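Local coordinates for protein eEF1A lysine and N-terminal methyltransferase (Homo sapiens, PDB 5WCJ) that methylates elongation factor eEF1A at the N-terminal glycine through the C-terminal domain of the enzyme, the part in this structure, and at a lysine through the enzyme's other domain, at residues 45-50 and 70-75; 121-126 and 158-163; 181-186 and 201-206. All coordinates share one frame; numbering follows the deposited sequence. Where two conformers were deposited one is given.

Contact 1 (45-50 and 70-75). With SAH (S-adenosyl-L-homocysteine), chain F.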
loop_
_atom_site.group_PDB
_atom_site.type_symbol
_atom_site.label_atom_id
_atom_site.label_comp_id
_atom_site.label_asym_id
_atom_site.label_seq_id
_atom_site.Cartn_x
_atom_site.Cartn_y
_atom_site.Cartn_z
ATOM N N ALA A 45 4.861 3.539 -8.799
ATOM C CA ALA A 45 5.771 3.402 -7.670
ATOM C C ALA A 45 4.953 3.174 -6.381
ATOM O O ALA A 45 4.106 4.011 -6.027
ATOM C CB ALA A 45 6.621 4.644 -7.552
ATOM N N LEU A 46 5.220 2.070 -5.691
ATOM C CA LEU A 46 4.458 1.687 -4.510
ATOM C C LEU A 46 5.372 1.345 -3.340
ATOM O O LEU A 46 6.307 0.545 -3.478
ATOM C CB LEU A 46 3.544 0.495 -4.831
ATOM C CG LEU A 46 3.092 -0.359 -3.641
ATOM C CD1 LEU A 46 1.923 0.298 -2.943
ATOM C CD2 LEU A 46 2.691 -1.767 -4.067
ATOM N N LEU A 47 5.069 1.929 -2.176
ATOM C CA LEU A 47 5.756 1.628 -0.936
ATOM C C LEU A 47 4.770 0.807 -0.106
ATOM O O LEU A 47 3.619 1.219 0.078
ATOM C CB LEU A 47 6.087 2.925 -0.186
ATOM C CG LEU A 47 6.671 2.774 1.225
ATOM C CD1 LEU A 47 8.020 2.070 1.194
ATOM C CD2 LEU A 47 6.820 4.146 1.831
ATOM N N VAL A 48 5.205 -0.334 0.384
ATOM C CA VAL A 48 4.366 -1.179 1.228
ATOM C C VAL A 48 5.078 -1.421 2.544
ATOM O O VAL A 48 6.204 -1.895 2.549
ATOM C CB VAL A 48 4.029 -2.545 0.565
ATOM C CG1 VAL A 48 3.080 -3.337 1.471
ATOM C CG2 VAL A 48 3.460 -2.348 -0.808
ATOM N N VAL A 49 4.423 -1.095 3.658
ATOM C CA VAL A 49 4.987 -1.342 4.977
ATOM C C VAL A 49 4.244 -2.495 5.579
ATOM O O VAL A 49 3.008 -2.429 5.735
ATOM C CB VAL A 49 4.854 -0.121 5.900
ATOM C CG1 VAL A 49 5.553 -0.402 7.215
ATOM C CG2 VAL A 49 5.410 1.109 5.194
ATOM N N GLY A 50 5.006 -3.538 5.913
ATOM C CA GLY A 50 4.493 -4.757 6.474
ATOM C C GLY A 50 4.431 -5.819 5.389
ATOM O O GLY A 50 3.644 -5.691 4.464
ATOM N N ASP A 70 8.821 -0.901 -3.225
ATOM C CA ASP A 70 9.697 -0.935 -2.054
ATOM C C ASP A 70 8.850 -1.453 -0.886
ATOM O O ASP A 70 7.810 -0.878 -0.588
ATOM C CB ASP A 70 10.203 0.459 -1.750
ATOM C CG ASP A 70 11.284 0.921 -2.724
ATOM O OD1 ASP A 70 12.309 0.220 -2.836
ATOM O OD2 ASP A 70 11.143 2.010 -3.324
ATOM N N ALA A 71 9.263 -2.564 -0.302
ATOM C CA ALA A 71 8.573 -3.174 0.825
ATOM C C ALA A 71 9.454 -3.015 2.058
ATOM O O ALA A 71 10.660 -3.268 1.999
ATOM C CB ALA A 71 8.291 -4.632 0.554
ATOM N N VAL A 72 8.868 -2.557 3.152
ATOM C CA VAL A 72 9.606 -2.378 4.398
ATOM C C VAL A 72 9.051 -3.336 5.447
ATOM O O VAL A 72 7.857 -3.403 5.655
ATOM C CB VAL A 72 9.522 -0.920 4.869
ATOM C CG1 VAL A 72 10.345 -0.722 6.131
ATOM C CG2 VAL A 72 9.972 0.001 3.755
ATOM N N GLU A 73 9.916 -4.121 6.073
ATOM C CA GLU A 73 9.504 -5.157 6.989
ATOM C C GLU A 73 10.450 -5.141 8.195
ATOM O O GLU A 73 11.661 -5.164 8.016
ATOM C CB GLU A 73 9.558 -6.530 6.288
ATOM C CG GLU A 73 9.403 -7.749 7.184
ATOM C CD GLU A 73 8.174 -7.695 8.068
ATOM O OE1 GLU A 73 7.060 -7.380 7.550
ATOM O OE2 GLU A 73 8.289 -7.990 9.291
ATOM N N ILE A 74 9.890 -5.122 9.392
ATOM C CA ILE A 74 10.725 -4.978 10.618
ATOM C C ILE A 74 11.440 -6.279 11.020
ATOM O O ILE A 74 12.527 -6.218 11.594
ATOM C CB ILE A 74 9.895 -4.439 11.796
ATOM C CG1 ILE A 74 10.801 -3.837 12.874
ATOM C CG2 ILE A 74 8.964 -5.472 12.381
ATOM C CD1 ILE A 74 9.980 -3.154 13.966
ATOM N N ASP A 75 10.853 -7.431 10.676
ATOM C CA ASP A 75 11.266 -8.749 11.183
ATOM C C ASP A 75 11.929 -9.541 10.057
ATOM O O ASP A 75 11.227 -9.980 9.125
ATOM C CB ASP A 75 10.044 -9.480 11.725
ATOM C CG ASP A 75 10.365 -10.845 12.359
ATOM O OD1 ASP A 75 11.526 -11.303 12.332
ATOM O OD2 ASP A 75 9.407 -11.475 12.864
HETATM C CG SAH F . 0.394 -8.364 7.461
HETATM S SD SAH F . 1.369 -8.997 8.855
HETATM C "C5'" SAH F . 2.002 -7.493 9.644
HETATM C "C4'" SAH F . 3.438 -7.287 9.205
HETATM O "O4'" SAH F . 3.900 -6.017 9.728
HETATM C "C3'" SAH F . 4.402 -8.358 9.746
HETATM O "O3'" SAH F . 5.245 -8.824 8.698
HETATM C "C2'" SAH F . 5.205 -7.592 10.804
HETATM O "O2'" SAH F . 6.543 -8.030 11.015
HETATM C "C1'" SAH F . 5.229 -6.215 10.155
HETATM N N9 SAH F . 5.573 -5.111 11.046
HETATM C C8 SAH F . 5.184 -4.942 12.351
HETATM N N7 SAH F . 5.580 -3.811 12.884
HETATM C C5 SAH F . 6.277 -3.193 11.860
HETATM C C6 SAH F . 6.932 -1.954 11.772
HETATM N N6 SAH F . 6.985 -1.058 12.791
HETATM N N1 SAH F . 7.540 -1.647 10.608
HETATM C C2 SAH F . 7.499 -2.531 9.597
HETATM N N3 SAH F . 6.893 -3.723 9.556
HETATM C C4 SAH F . 6.291 -3.993 10.724
#

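Contact 2 (121-126 and 158-163). With SAH (S-adenosyl-L-homocysteine), chain F.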
loop_
_atom_site.group_PDB
_atom_site.type_symbol
_atom_site.label_atom_id
_atom_site.label_comp_id
_atom_site.label_asym_id
_atom_site.label_seq_id
_atom_site.Cartn_x
_atom_site.Cartn_y
_atom_site.Cartn_z
ATOM N N ILE A 121 1.090 4.462 -1.231
ATOM C CA ILE A 121 1.712 4.005 -0.007
ATOM C C ILE A 121 0.690 3.152 0.738
ATOM O O ILE A 121 -0.412 3.617 1.027
ATOM C CB ILE A 121 2.209 5.180 0.869
ATOM C CG1 ILE A 121 3.280 6.006 0.135
ATOM C CG2 ILE A 121 2.731 4.679 2.199
ATOM C CD1 ILE A 121 3.657 7.277 0.874
ATOM N N MET A 122 1.066 1.915 1.048
ATOM C CA MET A 122 0.193 0.982 1.760
ATOM C C MET A 122 0.771 0.665 3.117
ATOM O O MET A 122 1.947 0.260 3.212
ATOM C CB MET A 122 0.007 -0.312 0.958
ATOM C CG MET A 122 -0.795 -0.159 -0.312
ATOM S SD MET A 122 -1.000 -1.780 -1.116
ATOM C CE MET A 122 -2.070 -1.331 -2.473
ATOM N N PHE A 123 -0.064 0.786 4.159
ATOM C CA PHE A 123 0.288 0.303 5.503
ATOM C C PHE A 123 -0.509 -0.941 5.796
ATOM O O PHE A 123 -1.742 -0.874 5.913
ATOM C CB PHE A 123 -0.025 1.357 6.570
ATOM C CG PHE A 123 0.937 2.526 6.632
ATOM C CD1 PHE A 123 1.996 2.683 5.742
ATOM C CD2 PHE A 123 0.749 3.511 7.608
ATOM C CE1 PHE A 123 2.844 3.756 5.825
ATOM C CE2 PHE A 123 1.615 4.586 7.686
ATOM C CZ PHE A 123 2.631 4.721 6.781
ATOM N N ASP A 124 0.203 -2.067 5.917
ATOM C CA ASP A 124 -0.355 -3.361 6.291
ATOM C C ASP A 124 0.447 -3.844 7.479
ATOM O O ASP A 124 1.036 -4.928 7.463
ATOM C CB ASP A 124 -0.234 -4.325 5.090
ATOM C CG ASP A 124 -1.063 -5.590 5.220
ATOM O OD1 ASP A 124 -2.034 -5.604 5.994
ATOM O OD2 ASP A 124 -0.721 -6.593 4.502
ATOM N N VAL A 125 0.530 -2.992 8.491
ATOM C CA VAL A 125 1.443 -3.213 9.605
ATOM C C VAL A 125 0.658 -3.607 10.853
ATOM O O VAL A 125 -0.357 -2.990 11.170
ATOM C CB VAL A 125 2.418 -2.035 9.786
ATOM C CG1 VAL A 125 1.728 -0.699 9.753
ATOM C CG2 VAL A 125 3.245 -2.185 11.051
ATOM N N ASP A 126 1.099 -4.672 11.512
ATOM C CA ASP A 126 0.433 -5.172 12.716
ATOM C C ASP A 126 1.503 -5.721 13.644
ATOM O O ASP A 126 2.209 -6.645 13.262
ATOM C CB ASP A 126 -0.584 -6.251 12.350
ATOM C CG ASP A 126 -1.472 -6.669 13.530
ATOM O OD1 ASP A 126 -1.292 -6.179 14.670
ATOM O OD2 ASP A 126 -2.359 -7.515 13.304
ATOM N N GLY A 158 -1.630 10.847 -5.580
ATOM C CA GLY A 158 -1.460 9.470 -5.132
ATOM C C GLY A 158 -2.479 9.090 -4.073
ATOM O O GLY A 158 -3.378 9.880 -3.717
ATOM N N VAL A 159 -2.329 7.869 -3.561
ATOM C CA VAL A 159 -3.247 7.336 -2.591
ATOM C C VAL A 159 -2.457 6.695 -1.449
ATOM O O VAL A 159 -1.484 5.981 -1.692
ATOM C CB VAL A 159 -4.285 6.375 -3.221
ATOM C CG1 VAL A 159 -3.635 5.159 -3.846
ATOM C CG2 VAL A 159 -5.338 5.980 -2.181
ATOM N N PHE A 160 -2.892 6.975 -0.223
ATOM C CA PHE A 160 -2.339 6.368 0.990
ATOM C C PHE A 160 -3.416 5.410 1.515
ATOM O O PHE A 160 -4.541 5.840 1.747
ATOM C CB PHE A 160 -2.033 7.503 1.979
ATOM C CG PHE A 160 -1.673 7.069 3.357
ATOM C CD1 PHE A 160 -0.779 6.040 3.591
ATOM C CD2 PHE A 160 -2.169 7.782 4.440
ATOM C CE1 PHE A 160 -0.447 5.655 4.895
ATOM C CE2 PHE A 160 -1.842 7.423 5.740
ATOM C CZ PHE A 160 -0.965 6.363 5.973
ATOM N N ILE A 161 -3.083 4.125 1.627
ATOM C CA ILE A 161 -4.043 3.069 1.911
ATOM C C ILE A 161 -3.619 2.419 3.202
ATOM O O ILE A 161 -2.469 1.950 3.301
ATOM C CB ILE A 161 -4.102 2.040 0.777
ATOM C CG1 ILE A 161 -4.370 2.743 -0.573
ATOM C CG2 ILE A 161 -5.086 0.931 1.111
ATOM C CD1 ILE A 161 -4.294 1.839 -1.793
ATOM N N LEU A 162 -4.537 2.352 4.165
ATOM C CA LEU A 162 -4.240 1.883 5.508
ATOM C C LEU A 162 -5.190 0.751 5.915
ATOM O O LEU A 162 -6.395 0.917 5.787
ATOM C CB LEU A 162 -4.463 3.068 6.457
ATOM C CG LEU A 162 -4.353 2.867 7.957
ATOM C CD1 LEU A 162 -2.900 2.589 8.307
ATOM C CD2 LEU A 162 -4.871 4.085 8.688
ATOM N N ASN A 163 -4.639 -0.339 6.431
ATOM C CA ASN A 163 -5.400 -1.409 7.054
ATOM C C ASN A 163 -5.497 -1.019 8.526
ATOM O O ASN A 163 -4.467 -0.938 9.197
ATOM C CB ASN A 163 -4.675 -2.732 6.877
ATOM C CG ASN A 163 -5.345 -3.896 7.599
ATOM O OD1 ASN A 163 -6.531 -3.868 7.872
ATOM N ND2 ASN A 163 -4.560 -4.948 7.895
HETATM C CG SAH F . 0.394 -8.364 7.461
HETATM S SD SAH F . 1.369 -8.997 8.855
HETATM C "C5'" SAH F . 2.002 -7.493 9.644
HETATM C "C4'" SAH F . 3.438 -7.287 9.205
HETATM O "O4'" SAH F . 3.900 -6.017 9.728
HETATM C "C3'" SAH F . 4.402 -8.358 9.746
HETATM O "O3'" SAH F . 5.245 -8.824 8.698
HETATM C "C2'" SAH F . 5.205 -7.592 10.804
HETATM O "O2'" SAH F . 6.543 -8.030 11.015
HETATM C "C1'" SAH F . 5.229 -6.215 10.155
HETATM N N9 SAH F . 5.573 -5.111 11.046
HETATM C C8 SAH F . 5.184 -4.942 12.351
HETATM N N7 SAH F . 5.580 -3.811 12.884
HETATM C C5 SAH F . 6.277 -3.193 11.860
HETATM C C6 SAH F . 6.932 -1.954 11.772
HETATM N N6 SAH F . 6.985 -1.058 12.791
HETATM N N1 SAH F . 7.540 -1.647 10.608
HETATM C C2 SAH F . 7.499 -2.531 9.597
HETATM N N3 SAH F . 6.893 -3.723 9.556
HETATM C C4 SAH F . 6.291 -3.993 10.724
HETATM O O HOH W 1 -1.685 -1.368 9.225
#

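Contact 3 (181-186 and 201-206)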
loop_
_atom_site.group_PDB
_atom_site.type_symbol
_atom_site.label_atom_id
_atom_site.label_comp_id
_atom_site.label_asym_id
_atom_site.label_seq_id
_atom_site.Cartn_x
_atom_site.Cartn_y
_atom_site.Cartn_z
ATOM N N ALA A 181 -7.294 15.430 8.849
ATOM C CA ALA A 181 -6.545 16.697 8.972
ATOM C C ALA A 181 -5.390 16.803 7.969
ATOM O O ALA A 181 -5.116 17.871 7.453
ATOM C CB ALA A 181 -6.007 16.867 10.379
ATOM N N VAL A 182 -4.716 15.687 7.701
ATOM C CA VAL A 182 -3.587 15.661 6.772
ATOM C C VAL A 182 -4.006 15.237 5.369
ATOM O O VAL A 182 -3.446 15.759 4.404
ATOM C CB VAL A 182 -2.473 14.739 7.317
ATOM C CG1 VAL A 182 -1.267 14.695 6.368
ATOM C CG2 VAL A 182 -2.047 15.190 8.712
ATOM N N PHE A 183 -4.988 14.315 5.253
ATOM C CA PHE A 183 -5.508 13.820 3.980
ATOM C C PHE A 183 -7.007 14.095 3.909
ATOM O O PHE A 183 -7.829 13.262 4.330
ATOM C CB PHE A 183 -5.236 12.325 3.814
ATOM C CG PHE A 183 -3.779 11.971 3.831
ATOM C CD1 PHE A 183 -3.032 11.986 2.658
ATOM C CD2 PHE A 183 -3.156 11.636 5.008
ATOM C CE1 PHE A 183 -1.678 11.674 2.671
ATOM C CE2 PHE A 183 -1.809 11.317 5.039
ATOM C CZ PHE A 183 -1.065 11.336 3.870
ATOM N N PRO A 184 -7.382 15.262 3.370
ATOM C CA PRO A 184 -8.796 15.651 3.522
ATOM C C PRO A 184 -9.815 14.843 2.705
ATOM O O PRO A 184 -11.003 14.866 3.020
ATOM C CB PRO A 184 -8.815 17.153 3.181
ATOM C CG PRO A 184 -7.464 17.506 2.673
ATOM C CD PRO A 184 -6.511 16.375 2.936
ATOM N N LEU A 185 -9.374 14.100 1.701
ATOM C CA LEU A 185 -10.269 13.204 0.998
ATOM C C LEU A 185 -10.052 11.803 1.576
ATOM O O LEU A 185 -8.963 11.248 1.415
ATOM C CB LEU A 185 -9.959 13.251 -0.481
ATOM C CG LEU A 185 -10.819 12.392 -1.399
ATOM C CD1 LEU A 185 -12.279 12.765 -1.254
ATOM C CD2 LEU A 185 -10.368 12.513 -2.843
ATOM N N LEU A 186 -11.066 11.284 2.271
ATOM C CA LEU A 186 -11.031 9.986 2.922
ATOM C C LEU A 186 -12.166 9.142 2.364
ATOM O O LEU A 186 -13.305 9.639 2.215
ATOM C CB LEU A 186 -11.263 10.161 4.413
ATOM C CG LEU A 186 -10.254 9.554 5.387
ATOM C CD1 LEU A 186 -8.830 10.016 5.087
ATOM C CD2 LEU A 186 -10.650 9.925 6.813
ATOM N N CYS A 201 -6.777 7.369 1.496
ATOM C CA CYS A 201 -6.572 8.765 1.854
ATOM C C CYS A 201 -5.893 9.507 0.718
ATOM O O CYS A 201 -4.850 9.085 0.182
ATOM C CB CYS A 201 -5.704 8.893 3.120
ATOM S SG CYS A 201 -6.253 7.811 4.464
ATOM N N GLN A 202 -6.476 10.633 0.359
ATOM C CA GLN A 202 -5.915 11.468 -0.706
ATOM C C GLN A 202 -5.879 12.940 -0.292
ATOM O O GLN A 202 -6.462 13.345 0.743
ATOM C CB GLN A 202 -6.729 11.269 -1.968
ATOM C CG GLN A 202 -6.582 9.880 -2.542
ATOM C CD GLN A 202 -7.119 9.781 -3.939
ATOM O OE1 GLN A 202 -8.324 9.793 -4.130
ATOM N NE2 GLN A 202 -6.231 9.710 -4.926
ATOM N N LEU A 203 -5.196 13.733 -1.104
ATOM C CA LEU A 203 -4.858 15.101 -0.738
ATOM C C LEU A 203 -5.807 16.189 -1.247
ATOM O O LEU A 203 -5.864 17.252 -0.640
ATOM C CB LEU A 203 -3.426 15.406 -1.173
ATOM C CG LEU A 203 -2.352 14.596 -0.451
ATOM C CD1 LEU A 203 -1.013 14.698 -1.177
ATOM C CD2 LEU A 203 -2.211 15.040 0.987
ATOM N N HIS A 204 -6.550 15.936 -2.319
ATOM C CA HIS A 204 -7.316 17.009 -2.998
ATOM C C HIS A 204 -8.797 16.676 -3.196
ATOM O O HIS A 204 -9.174 16.107 -4.229
ATOM C CB HIS A 204 -6.647 17.337 -4.333
ATOM C CG HIS A 204 -5.233 17.780 -4.179
ATOM N ND1 HIS A 204 -4.175 17.089 -4.726
ATOM C CD2 HIS A 204 -4.692 18.792 -3.464
ATOM C CE1 HIS A 204 -3.044 17.682 -4.386
ATOM N NE2 HIS A 204 -3.328 18.713 -3.616
ATOM N N PRO A 205 -9.646 17.043 -2.217
ATOM C CA PRO A 205 -11.091 16.776 -2.315
ATOM C C PRO A 205 -11.788 17.414 -3.537
ATOM O O PRO A 205 -12.766 16.854 -4.034
ATOM C CB PRO A 205 -11.666 17.370 -1.018
ATOM C CG PRO A 205 -10.516 17.637 -0.138
ATOM C CD PRO A 205 -9.322 17.830 -1.019
ATOM N N GLU A 206 -11.284 18.555 -4.006
ATOM C CA GLU A 206 -11.845 19.236 -5.200
ATOM C C GLU A 206 -11.788 18.413 -6.506
ATOM O O GLU A 206 -12.627 18.600 -7.394
ATOM C CB GLU A 206 -11.202 20.626 -5.408
ATOM C CG GLU A 206 -9.739 20.660 -5.885
ATOM C CD GLU A 206 -8.698 20.468 -4.779
ATOM O OE1 GLU A 206 -9.064 20.117 -3.630
ATOM O OE2 GLU A 206 -7.495 20.661 -5.069
#

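Contact 1 (45-50 and 70-75)
L46, V48 and G50 bond through their backbones to D70 and V72 of the parallel neighbour strand. Four N-H...O bonds make the ladder. V48 takes part twice: its N reaches D70 O at 2.8 Å, and its O accepts V72 N. G50 N ends the ladder on V72 O, 2.9 Å and almost straight at 174°.

The apolar contact lies on the face that carries L47, V49, D70 and V72. L47 CD1 meets V72 CG2 at 3.8 Å, and the two side chains run at a slant to each other. D70 turns its carboxylate to Y118.

The polar work belongs to E73. Its chain bends at chi2 (52°), which brings the carboxylate to the ribose of S-adenosylhomocysteine. E73 OE1 accepts SAH O3' at 2.6 Å, and E73 OE2 accepts SAH O2' at a very short 2.5 Å. D75 N also gives a bond to OE2, and L51 N one to OE1. With an alanine here, both ribose hydroxyls and these two N-H groups would probably lose their acceptor.

G50 CA lies 3.5 Å from SAH O4'. A glycine after the first strand and an acidic residue ending the second are typical of the cofactor site in Rossmann-like methyltransferases.

Contact 2 (121-126 and 158-163)
Two parallel strands at the centre of the Rossmann-like sheet meet here, and the loop after the first lines the cofactor pocket. I121 and F123 each use both N and O to bond to 158-163. I161 answers with both of its own, its O taking F123 N at 2.8 Å.

On the face of I121 and F123 the rings of F123 and F160 form a T-shaped pair. The edge of F160 points at the F123 ring with the planes at 83°, and F160 CE1 sits 3.5 Å above the centre of that ring. CG of F160 lies opposite the backbone N (chi1 170°), which swings the ring across toward F123. In the conformer given, L162 CD1 touches F123 CB at 3.6 Å. On the other face M122 and I161 run side by side.

N163 ND2 gives a bent bond (143°) to D124 OD1 at 3.2 Å. H22 and H23 hold the same carboxylate, and N163 OD1 accepts from N196. Water 1 links V125 N to N163 O. V125 CG2 lies 3.3 Å from SAH C5 of the adenine.

Helix 144-152 covers the F123 side, helix 21-28 the M122 side. Strands 44-49 and 197-202 flank the pair.

Contact 3 (181-186 and 201-206)
F183 and L185 make the close-fitting part of this contact, against C201, Q202 and L203. L185 and Q202 form an antiparallel hydrogen-bonded pair with two unequal bonds. Q202 N reaches L185 O at 2.8 Å and nearly straight, 169°. L185 N reaches Q202 O at 3.2 Å, from well above the carbonyl plane. P184 N has no hydrogen to offer that oxygen, although it lies near.

F183 follows the end of helix 169-182 and turns its side chain to the other segment. Its CG lies beside the backbone N and opposite the carbonyl carbon (chi1 -60°), which brings the ring to C201 and L203. F183 CB rests on C201 CB at 3.5 Å, and F183 CD1 on L203 CD2 at 3.6 Å. C201 SG stands obliquely to the F183 ring, 5.5 Å from the centroid, as a sulfur-aromatic contact. Beyond the two segments the F183 ring meets that of F160.

L185 and Q202 lie side by side. L185 CD2 meets Q202 OE1 at 3.6 Å. The amide NE2 goes instead to G158 O, and this ties the side chain to the next strand.

The outer side is looser. P184 is exposed and P205 partly so; they touch through P184 CB and P205 CG at 3.8 Å.

The side chains meet mostly through carbon, and no salt bridge crosses the contact. Two backbone bonds and the packing of carbon and sulfur join the segments, with proline against proline at the surface.

In the fold
All three contacts belong to one mixed seven-stranded sheet and follow each other along the chain. Contacts 1 and 2 have centres about 10 Å apart. They adjoin through neighbouring strands 44-49 and 118-123, where L47 O meets M122 N and V49 O meets D124 N. Both reach S-adenosylhomocysteine at the C-terminal ends of their parallel strands, 67-73 included. Contact 3 lies about 14 Å from contact 2 and about 23 Å from contact 1, between centres. It joins contact 2 where strand 197-202 runs antiparallel to 158-164, with F160 O near C201 N. The parallel centre thus carries the cofactor site, and the antiparallel hairpin 185-202 closes one side of the sheet.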